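Fiber protein (Human adenovirus 14, PDB 3F0Y) forms the trimeric knob domain of the adenovirus fibre, which probably attaches the virus to receptors on the host cell. Local coordinates at residues N64-T69 with A191-T196; T70-N75 with G182-G187; T90-L95 with R166-Y171. All blocks are in the same frame, centred on the assembly; numbering follows the deposited sequence. Where two conformers were deposited one is given.

Contact 1: N64-T69 with A191-T196; sequences NFNMLT and ATTLVT
The hydroxyl of Thr69, packed against Ala191, is held from two directions. Thr69 OG1 donates to Asn66 O at 2.8 Å, nearly along the C=O axis, and accepts a hydrogen from a water, which in turn accepts the N-H of Thr192. The water thus carries the side chain's hold across to the backbone of the 191-196 loop. Because OG1 lies between the backbone N and the carbonyl carbon of Thr69 (chi1 55°), the hydroxyl folds back onto its own helical turn, while CG2 presses against Leu194 CD1 at a tight 3.5 Å. One turn earlier, the side-chain amide of Asn66 serves the same loop: Leu194 N reaches Asn66 OD1 at 3.0 Å along a fairly straight N-H (161°). The donor stands about 50° out of the carbonyl plane, so it uses neither lone pair squarely. Thr192 O passes beside Asn66 CB at 3.4 Å. Leu194 is the wedge of the interface. Its CD2 methyl sits over one face of the Phe65 ring, 4.0 Å from the centroid and displaced toward the rim, a CH-pi contact in which the two side chains cross at about a right angle. Leu194 CD2 also lies 3.4 Å from Phe65 O and brushes Leu68 CB. At the other end of the loop segment, Ala191 CB meets Met67 SD at 3.9 Å. Phe65 also stacks edge-to-face with Phe76 of strand 73-82, and Leu194 packs on Phe76 as well as on Tyr144 of strand 137-145. The short helix 63-66 and the 3-10 turn after it are thereby fixed to the irregular loop that leads toward strand 199-204; from this loop, backbone bonds join Leu194 to Gly60 and Thr196 to Val58, both in strand 51-60.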
loop_
_atom_site.group_PDB
_atom_site.type_symbol
_atom_site.label_atom_id
_atom_site.label_comp_id
_atom_site.label_asym_id
_atom_site.label_seq_id
_atom_site.Cartn_x
_atom_site.Cartn_y
_atom_site.Cartn_z
ATOM N N ASN A 64 -27.794 8.534 -12.015
ATOM C CA ASN A 64 -27.581 9.526 -10.962
ATOM C C ASN A 64 -26.236 9.370 -10.261
ATOM O O ASN A 64 -25.593 10.365 -9.927
ATOM C CB ASN A 64 -28.717 9.483 -9.934
ATOM C CG ASN A 64 -29.998 10.123 -10.448
ATOM O OD1 ASN A 64 -30.032 10.693 -11.540
ATOM N ND2 ASN A 64 -31.059 10.035 -9.654
ATOM N N PHE A 65 -25.814 8.127 -10.041
ATOM C CA PHE A 65 -24.504 7.871 -9.446
ATOM C C PHE A 65 -23.377 8.240 -10.407
ATOM O O PHE A 65 -22.411 8.895 -10.015
ATOM C CB PHE A 65 -24.362 6.410 -9.017
ATOM C CG PHE A 65 -23.074 6.121 -8.304
ATOM C CD1 PHE A 65 -22.892 6.524 -6.989
ATOM C CD2 PHE A 65 -22.036 5.471 -8.953
ATOM C CE1 PHE A 65 -21.699 6.272 -6.326
ATOM C CE2 PHE A 65 -20.838 5.212 -8.297
ATOM C CZ PHE A 65 -20.672 5.612 -6.980
ATOM N N ASN A 66 -23.506 7.816 -11.661
ATOM C CA ASN A 66 -22.516 8.133 -12.685
ATOM C C ASN A 66 -22.386 9.632 -12.939
ATOM O O ASN A 66 -21.295 10.124 -13.221
ATOM C CB ASN A 66 -22.842 7.408 -13.996
ATOM C CG ASN A 66 -22.543 5.922 -13.929
ATOM O OD1 ASN A 66 -21.691 5.486 -13.157
ATOM N ND2 ASN A 66 -23.236 5.140 -14.744
ATOM N N MET A 67 -23.499 10.353 -12.816
ATOM C CA MET A 67 -23.501 11.800 -13.021
ATOM C C MET A 67 -22.906 12.586 -11.849
ATOM O O MET A 67 -22.734 13.800 -11.955
ATOM C CB MET A 67 -24.919 12.295 -13.321
ATOM C CG MET A 67 -25.411 11.933 -14.718
ATOM S SD MET A 67 -24.444 12.690 -16.039
ATOM C CE MET A 67 -24.868 14.418 -15.818
ATOM N N LEU A 68 -22.585 11.911 -10.743
ATOM C CA LEU A 68 -21.897 12.564 -9.624
ATOM C C LEU A 68 -20.549 13.143 -10.060
ATOM O O LEU A 68 -20.070 14.114 -9.476
ATOM C CB LEU A 68 -21.696 11.599 -8.450
ATOM C CG LEU A 68 -22.949 11.075 -7.744
ATOM C CD1 LEU A 68 -22.552 10.152 -6.602
ATOM C CD2 LEU A 68 -23.831 12.209 -7.233
ATOM N N THR A 69 -19.956 12.556 -11.099
ATOM C CA THR A 69 -18.702 13.052 -11.667
ATOM C C THR A 69 -18.799 14.467 -12.258
ATOM O O THR A 69 -17.776 15.091 -12.533
ATOM C CB THR A 69 -18.166 12.094 -12.756
ATOM O OG1 THR A 69 -19.173 11.880 -13.755
ATOM C CG2 THR A 69 -17.772 10.756 -12.142
ATOM N N ALA A 191 -19.572 13.027 -19.036
ATOM C CA ALA A 191 -19.708 11.970 -18.033
ATOM C C ALA A 191 -20.163 10.661 -18.681
ATOM O O ALA A 191 -20.989 10.668 -19.594
ATOM C CB ALA A 191 -20.689 12.387 -16.944
ATOM N N THR A 192 -19.604 9.549 -18.213
ATOM C CA THR A 192 -19.997 8.222 -18.677
ATOM C C THR A 192 -20.245 7.308 -17.480
ATOM O O THR A 192 -21.390 7.129 -17.063
ATOM C CB THR A 192 -18.932 7.605 -19.611
ATOM O OG1 THR A 192 -17.656 7.604 -18.956
ATOM C CG2 THR A 192 -18.834 8.393 -20.903
ATOM N N THR A 193 -19.175 6.753 -16.918
ATOM C CA THR A 193 -19.277 5.860 -15.770
ATOM C C THR A 193 -18.335 6.323 -14.670
ATOM O O THR A 193 -17.150 6.545 -14.917
ATOM C CB THR A 193 -18.916 4.410 -16.149
ATOM O OG1 THR A 193 -19.718 3.993 -17.258
ATOM C CG2 THR A 193 -19.153 3.465 -14.973
ATOM N N LEU A 194 -18.873 6.468 -13.460
ATOM C CA LEU A 194 -18.064 6.789 -12.293
ATOM C C LEU A 194 -17.318 5.536 -11.849
ATOM O O LEU A 194 -17.913 4.617 -11.282
ATOM C CB LEU A 194 -18.939 7.325 -11.154
ATOM C CG LEU A 194 -18.266 7.606 -9.806
ATOM C CD1 LEU A 194 -16.881 8.215 -9.976
ATOM C CD2 LEU A 194 -19.152 8.512 -8.955
ATOM N N VAL A 195 -16.021 5.500 -12.136
ATOM C CA VAL A 195 -15.147 4.426 -11.687
ATOM C C VAL A 195 -14.049 5.022 -10.815
ATOM O O VAL A 195 -13.382 5.972 -11.220
ATOM C CB VAL A 195 -14.493 3.691 -12.876
ATOM C CG1 VAL A 195 -13.464 2.674 -12.384
ATOM C CG2 VAL A 195 -15.552 3.014 -13.732
ATOM N N THR A 196 -13.871 4.477 -9.616
ATOM C CA THR A 196 -12.736 4.851 -8.776
ATOM C C THR A 196 -11.624 3.831 -8.995
ATOM O O THR A 196 -11.895 2.654 -9.235
ATOM C CB THR A 196 -13.113 4.911 -7.277
ATOM O OG1 THR A 196 -13.464 3.605 -6.802
ATOM C CG2 THR A 196 -14.276 5.871 -7.046
HETATM O O HOH W 1 -18.229 9.934 -15.709
#

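Contact 2: T70-N75 with G182-G187; sequences TYRNIN and GDAPEG
With its first torsion at 65°, Thr70 places CG2 beside its own backbone N and against the carbonyl of Gly187, while in Arg72 a bend at chi3 (57°) brings the guanidinium back over Gly182. Thr70 CG2 comes to 3.4 Å from Gly187 O; its hydroxyl points elsewhere and is bound to Met67 O. The backbone of Thr70 takes part too: the CA-H is aimed at Glu186 O, with 3.3 Å between Thr70 CA and Glu186 O and an angle of 159° at the hydrogen. Two residues before Glu186, the methyl of Ala184 abuts the peptide that follows Thr70, Ala184 CB lying 3.2 Å from Thr70 O, and Tyr71 O faces the CD of Pro185. No hydrogen bond joins the two segments directly, and much of the contact is C-H groups laid against backbone carbonyls. Arg72 adds its aliphatic part, CG standing 3.6 Å from Ala184 N. Gly182 O lies over one face of the guanidinium, toward the rim, but because Arg72 was deposited in two conformers this placement is doubtful; in the conformer given, Arg72 NE hydrogen-bonds to Thr181 O, and its approach to Gly182 O is too poorly angled for a bond. Glu186 turns its carboxylate away to Tyr144 OH, Ser190 OG and Ser147 N. The contact lies at the surface, where the chain enters strand 73-82 beside the loop leaving the neighbouring antiparallel strand 171-180: backbone bonds pair Arg72 with Thr181 and Ile74 with Trp179, and Trp179 NE1 donates to Tyr71 O.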
loop_
_atom_site.group_PDB
_atom_site.type_symbol
_atom_site.label_atom_id
_atom_site.label_comp_id
_atom_site.label_asym_id
_atom_site.label_seq_id
_atom_site.Cartn_x
_atom_site.Cartn_y
_atom_site.Cartn_z
ATOM N N THR A 70 -20.018 14.970 -12.455
ATOM C CA THR A 70 -20.216 16.327 -12.973
ATOM C C THR A 70 -20.272 17.399 -11.875
ATOM O O THR A 70 -20.360 18.588 -12.179
ATOM C CB THR A 70 -21.506 16.422 -13.819
ATOM O OG1 THR A 70 -22.649 16.194 -12.988
ATOM C CG2 THR A 70 -21.483 15.399 -14.949
ATOM N N TYR A 71 -20.209 16.981 -10.612
ATOM C CA TYR A 71 -20.331 17.899 -9.476
ATOM C C TYR A 71 -18.974 18.174 -8.819
ATOM O O TYR A 71 -18.109 17.302 -8.799
ATOM C CB TYR A 71 -21.323 17.331 -8.459
ATOM C CG TYR A 71 -22.729 17.205 -9.006
ATOM C CD1 TYR A 71 -23.108 16.090 -9.741
ATOM C CD2 TYR A 71 -23.676 18.205 -8.797
ATOM C CE1 TYR A 71 -24.391 15.966 -10.255
ATOM C CE2 TYR A 71 -24.966 18.091 -9.306
ATOM C CZ TYR A 71 -25.317 16.968 -10.034
ATOM O OH TYR A 71 -26.590 16.844 -10.543
ATOM N N ARG A 72 -18.805 19.391 -8.296
ATOM C CA ARG A 72 -17.545 19.820 -7.680
ATOM C C ARG A 72 -17.388 19.330 -6.241
ATOM O O ARG A 72 -16.270 19.148 -5.762
ATOM C CB ARG A 72 -17.436 21.348 -7.701
ATOM C CG ARG A 72 -17.048 21.925 -9.054
ATOM C CD ARG A 72 -17.340 23.420 -9.157
ATOM N NE ARG A 72 -16.675 24.213 -8.120
ATOM C CZ ARG A 72 -16.594 25.543 -8.117
ATOM N NH1 ARG A 72 -17.135 26.264 -9.095
ATOM N NH2 ARG A 72 -15.966 26.162 -7.124
ATOM N N ASN A 73 -18.509 19.138 -5.555
ATOM C CA ASN A 73 -18.517 18.719 -4.156
ATOM C C ASN A 73 -19.366 17.466 -4.009
ATOM O O ASN A 73 -20.594 17.522 -4.108
ATOM C CB ASN A 73 -19.057 19.834 -3.252
ATOM C CG ASN A 73 -18.398 21.171 -3.516
ATOM O OD1 ASN A 73 -18.991 22.065 -4.124
ATOM N ND2 ASN A 73 -17.157 21.312 -3.075
ATOM N N ILE A 74 -18.703 16.337 -3.788
ATOM C CA ILE A 74 -19.379 15.051 -3.673
ATOM C C ILE A 74 -18.798 14.259 -2.516
ATOM O O ILE A 74 -17.598 14.320 -2.250
ATOM C CB ILE A 74 -19.218 14.219 -4.965
ATOM C CG1 ILE A 74 -20.032 14.825 -6.110
ATOM C CG2 ILE A 74 -19.646 12.769 -4.743
ATOM C CD1 ILE A 74 -21.533 14.718 -5.924
ATOM N N ASN A 75 -19.668 13.535 -1.822
ATOM C CA ASN A 75 -19.239 12.474 -0.928
ATOM C C ASN A 75 -20.248 11.331 -0.954
ATOM O O ASN A 75 -21.458 11.558 -1.062
ATOM C CB ASN A 75 -19.027 12.989 0.499
ATOM C CG ASN A 75 -20.320 13.384 1.179
ATOM O OD1 ASN A 75 -20.820 12.666 2.045
ATOM N ND2 ASN A 75 -20.875 14.525 0.784
ATOM N N GLY A 182 -12.419 22.973 -7.495
ATOM C CA GLY A 182 -12.884 24.126 -8.262
ATOM C C GLY A 182 -13.492 23.739 -9.598
ATOM O O GLY A 182 -14.285 24.490 -10.165
ATOM N N ASP A 183 -13.106 22.569 -10.107
ATOM C CA ASP A 183 -13.647 22.034 -11.354
ATOM C C ASP A 183 -14.061 20.580 -11.144
ATOM O O ASP A 183 -13.331 19.810 -10.516
ATOM C CB ASP A 183 -12.598 22.110 -12.467
ATOM C CG ASP A 183 -12.237 23.539 -12.841
ATOM O OD1 ASP A 183 -13.158 24.337 -13.123
ATOM O OD2 ASP A 183 -11.029 23.860 -12.865
ATOM N N ALA A 184 -15.227 20.209 -11.668
ATOM C CA ALA A 184 -15.709 18.831 -11.573
ATOM C C ALA A 184 -14.904 17.912 -12.498
ATOM O O ALA A 184 -14.340 18.376 -13.489
ATOM C CB ALA A 184 -17.187 18.761 -11.921
ATOM N N PRO A 185 -14.831 16.609 -12.164
ATOM C CA PRO A 185 -14.211 15.605 -13.039
ATOM C C PRO A 185 -14.711 15.653 -14.486
ATOM O O PRO A 185 -13.914 15.527 -15.419
ATOM C CB PRO A 185 -14.618 14.274 -12.399
ATOM C CG PRO A 185 -14.935 14.579 -10.995
ATOM C CD PRO A 185 -15.302 16.027 -10.894
ATOM N N GLU A 186 -16.021 15.831 -14.662
ATOM C CA GLU A 186 -16.648 15.786 -15.983
ATOM C C GLU A 186 -17.690 16.882 -16.162
ATOM O O GLU A 186 -18.110 17.526 -15.200
ATOM C CB GLU A 186 -17.339 14.433 -16.195
ATOM C CG GLU A 186 -16.427 13.214 -16.122
ATOM C CD GLU A 186 -15.509 13.065 -17.323
ATOM O OE1 GLU A 186 -15.590 13.878 -18.269
ATOM O OE2 GLU A 186 -14.702 12.115 -17.324
ATOM N N GLY A 187 -18.095 17.086 -17.413
ATOM C CA GLY A 187 -19.266 17.892 -17.737
ATOM C C GLY A 187 -20.447 16.971 -17.974
ATOM O O GLY A 187 -20.278 15.752 -18.090
#

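Contact 3: T90-L95 with R166-Y171; sequences TSLSSL and RADTSY
A type I beta turn from Arg166 to Thr169, closed by a backbone bond from Thr169 N to Arg166 O, presents an internally braced arginine to Leu92 of the 90-95 loop. Arg166 grips Asp168 side-on. Arg166 NE meets Asp168 OD1 at 3.0 Å, nearly straight and in the guanidinium plane, whereas Arg166 NH2 reaches the syn lone pair of Asp168 OD2 at 3.1 Å with a more bent N-H. This two-nitrogen salt bridge fixes the rotation of the guanidinium and leaves one of its faces turned to Leu92. The Leu92 CD1 methyl stands 3.3 Å above that plane, off toward the rim between NE and NH2, with Leu92 CD1 to Arg166 NE at 3.5 Å; CD2 lies near NH1. The methyl covers part of that face, which may limit its hydration and so favour the pairing with Asp168. Leu92 CG is anti to its carbonyl carbon (chi1 -61°), which directs the branch toward the turn, and Leu92 CD1 also touches Thr169 OG1 at 3.4 Å. That hydroxyl is buried here without a polar partner in the model. Ser91 OG approaches Arg166 NH2 only loosely, obliquely to the guanidinium. The contact is small and lies at the surface, without a hydrogen bond between its segments. Beneath it runs strand 73-82, whose Phe81 touches both Leu92 and Thr169; just past the turn, Ser170 and Tyr171 face Phe82 in a classic beta bulge where strand 171-180 begins.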
loop_
_atom_site.group_PDB
_atom_site.type_symbol
_atom_site.label_atom_id
_atom_site.label_comp_id
_atom_site.label_asym_id
_atom_site.label_seq_id
_atom_site.Cartn_x
_atom_site.Cartn_y
_atom_site.Cartn_z
ATOM N N THR A 90 -26.819 -7.463 5.105
ATOM C CA THR A 90 -27.134 -6.788 3.842
ATOM C C THR A 90 -28.206 -5.706 3.974
ATOM O O THR A 90 -28.169 -4.708 3.255
ATOM C CB THR A 90 -27.587 -7.791 2.757
ATOM O OG1 THR A 90 -28.768 -8.475 3.193
ATOM C CG2 THR A 90 -26.487 -8.804 2.464
ATOM N N SER A 91 -29.159 -5.910 4.882
ATOM C CA SER A 91 -30.240 -4.943 5.096
ATOM C C SER A 91 -29.723 -3.610 5.643
ATOM O O SER A 91 -30.237 -2.552 5.284
ATOM C CB SER A 91 -31.299 -5.519 6.041
ATOM O OG SER A 91 -30.747 -5.804 7.314
ATOM N N LEU A 92 -28.713 -3.667 6.508
ATOM C CA LEU A 92 -28.117 -2.460 7.089
ATOM C C LEU A 92 -27.019 -1.859 6.212
ATOM O O LEU A 92 -26.718 -0.669 6.323
ATOM C CB LEU A 92 -27.526 -2.768 8.465
ATOM C CG LEU A 92 -28.479 -3.261 9.553
ATOM C CD1 LEU A 92 -27.681 -3.727 10.759
ATOM C CD2 LEU A 92 -29.473 -2.175 9.946
ATOM N N SER A 93 -26.421 -2.680 5.353
ATOM C CA SER A 93 -25.217 -2.294 4.621
ATOM C C SER A 93 -25.513 -1.767 3.226
ATOM O O SER A 93 -26.565 -2.048 2.651
ATOM C CB SER A 93 -24.269 -3.491 4.516
ATOM O OG SER A 93 -23.923 -3.972 5.799
ATOM N N SER A 94 -24.568 -0.998 2.690
ATOM C CA SER A 94 -24.635 -0.521 1.314
ATOM C C SER A 94 -24.530 -1.696 0.345
ATOM O O SER A 94 -25.265 -1.765 -0.642
ATOM C CB SER A 94 -23.511 0.479 1.043
ATOM O OG SER A 94 -23.490 1.491 2.033
ATOM N N LEU A 95 -23.609 -2.612 0.641
ATOM C CA LEU A 95 -23.440 -3.839 -0.133
ATOM C C LEU A 95 -24.581 -4.798 0.192
ATOM O O LEU A 95 -24.803 -5.128 1.357
ATOM C CB LEU A 95 -22.094 -4.492 0.194
ATOM C CG LEU A 95 -21.720 -5.780 -0.548
ATOM C CD1 LEU A 95 -21.620 -5.556 -2.047
ATOM C CD2 LEU A 95 -20.410 -6.330 0.004
ATOM N N ARG A 166 -26.990 -1.152 15.225
ATOM C CA ARG A 166 -27.964 -2.126 15.712
ATOM C C ARG A 166 -27.252 -3.139 16.607
ATOM O O ARG A 166 -26.038 -3.333 16.492
ATOM C CB ARG A 166 -28.654 -2.819 14.532
ATOM C CG ARG A 166 -30.022 -3.409 14.863
ATOM C CD ARG A 166 -30.821 -3.755 13.611
ATOM N NE ARG A 166 -30.249 -4.877 12.866
ATOM C CZ ARG A 166 -30.789 -5.428 11.779
ATOM N NH1 ARG A 166 -31.932 -4.976 11.281
ATOM N NH2 ARG A 166 -30.183 -6.448 11.184
ATOM N N ALA A 167 -28.012 -3.785 17.492
ATOM C CA ALA A 167 -27.448 -4.696 18.500
ATOM C C ALA A 167 -26.612 -5.832 17.905
ATOM O O ALA A 167 -25.637 -6.274 18.517
ATOM C CB ALA A 167 -28.560 -5.271 19.374
ATOM N N ASP A 168 -26.992 -6.295 16.718
ATOM C CA ASP A 168 -26.298 -7.407 16.063
ATOM C C ASP A 168 -25.140 -6.972 15.158
ATOM O O ASP A 168 -24.538 -7.811 14.495
ATOM C CB ASP A 168 -27.291 -8.260 15.262
ATOM C CG ASP A 168 -27.963 -7.486 14.145
ATOM O OD1 ASP A 168 -27.939 -6.238 14.188
ATOM O OD2 ASP A 168 -28.518 -8.126 13.226
ATOM N N THR A 169 -24.833 -5.675 15.128
ATOM C CA THR A 169 -23.708 -5.166 14.343
ATOM C C THR A 169 -22.429 -5.213 15.178
ATOM O O THR A 169 -22.170 -4.317 15.985
ATOM C CB THR A 169 -23.964 -3.727 13.853
ATOM O OG1 THR A 169 -25.133 -3.704 13.024
ATOM C CG2 THR A 169 -22.776 -3.219 13.053
ATOM N N SER A 170 -21.636 -6.263 14.975
ATOM C CA SER A 170 -20.420 -6.489 15.758
ATOM C C SER A 170 -19.173 -5.874 15.123
ATOM O O SER A 170 -18.199 -5.597 15.822
ATOM C CB SER A 170 -20.196 -7.989 15.961
ATOM O OG SER A 170 -21.298 -8.582 16.624
ATOM N N TYR A 171 -19.193 -5.689 13.802
ATOM C CA TYR A 171 -18.068 -5.086 13.081
ATOM C C TYR A 171 -18.559 -4.134 12.001
ATOM O O TYR A 171 -19.608 -4.362 11.394
ATOM C CB TYR A 171 -17.187 -6.168 12.453
ATOM C CG TYR A 171 -16.773 -7.239 13.431
ATOM C CD1 TYR A 171 -17.479 -8.437 13.522
ATOM C CD2 TYR A 171 -15.693 -7.045 14.286
ATOM C CE1 TYR A 171 -17.108 -9.419 14.426
ATOM C CE2 TYR A 171 -15.317 -8.021 15.195
ATOM C CZ TYR A 171 -16.028 -9.204 15.262
ATOM O OH TYR A 171 -15.652 -10.168 16.164
#

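How the contacts relate
Contacts 1 and 2 form one continuous region, their centres 10 Å apart: residues 64-75 run on without a break. A probable hydrogen bond from Glu186 N to Thr69 O, 2.9 Å, ties them, and Ala191 CB packs on Thr70 CG2 at 3.7 Å. Bound imidazole, probably from the crystallisation liquor, lies about 3 Å from the side chain of Leu68 in contact 1 and likewise of Tyr71 in contact 2. Contact 3 stands apart, about 26 Å from contact 1 and 30 Å from contact 2 between centres. Strands 73-82 and 171-180 connect the regions, contact 2 flanking one end of this antiparallel pair and contact 3 the other. Lys134 of a neighbouring subunit packs on Thr192 and makes a long, weak ion pair with Glu186.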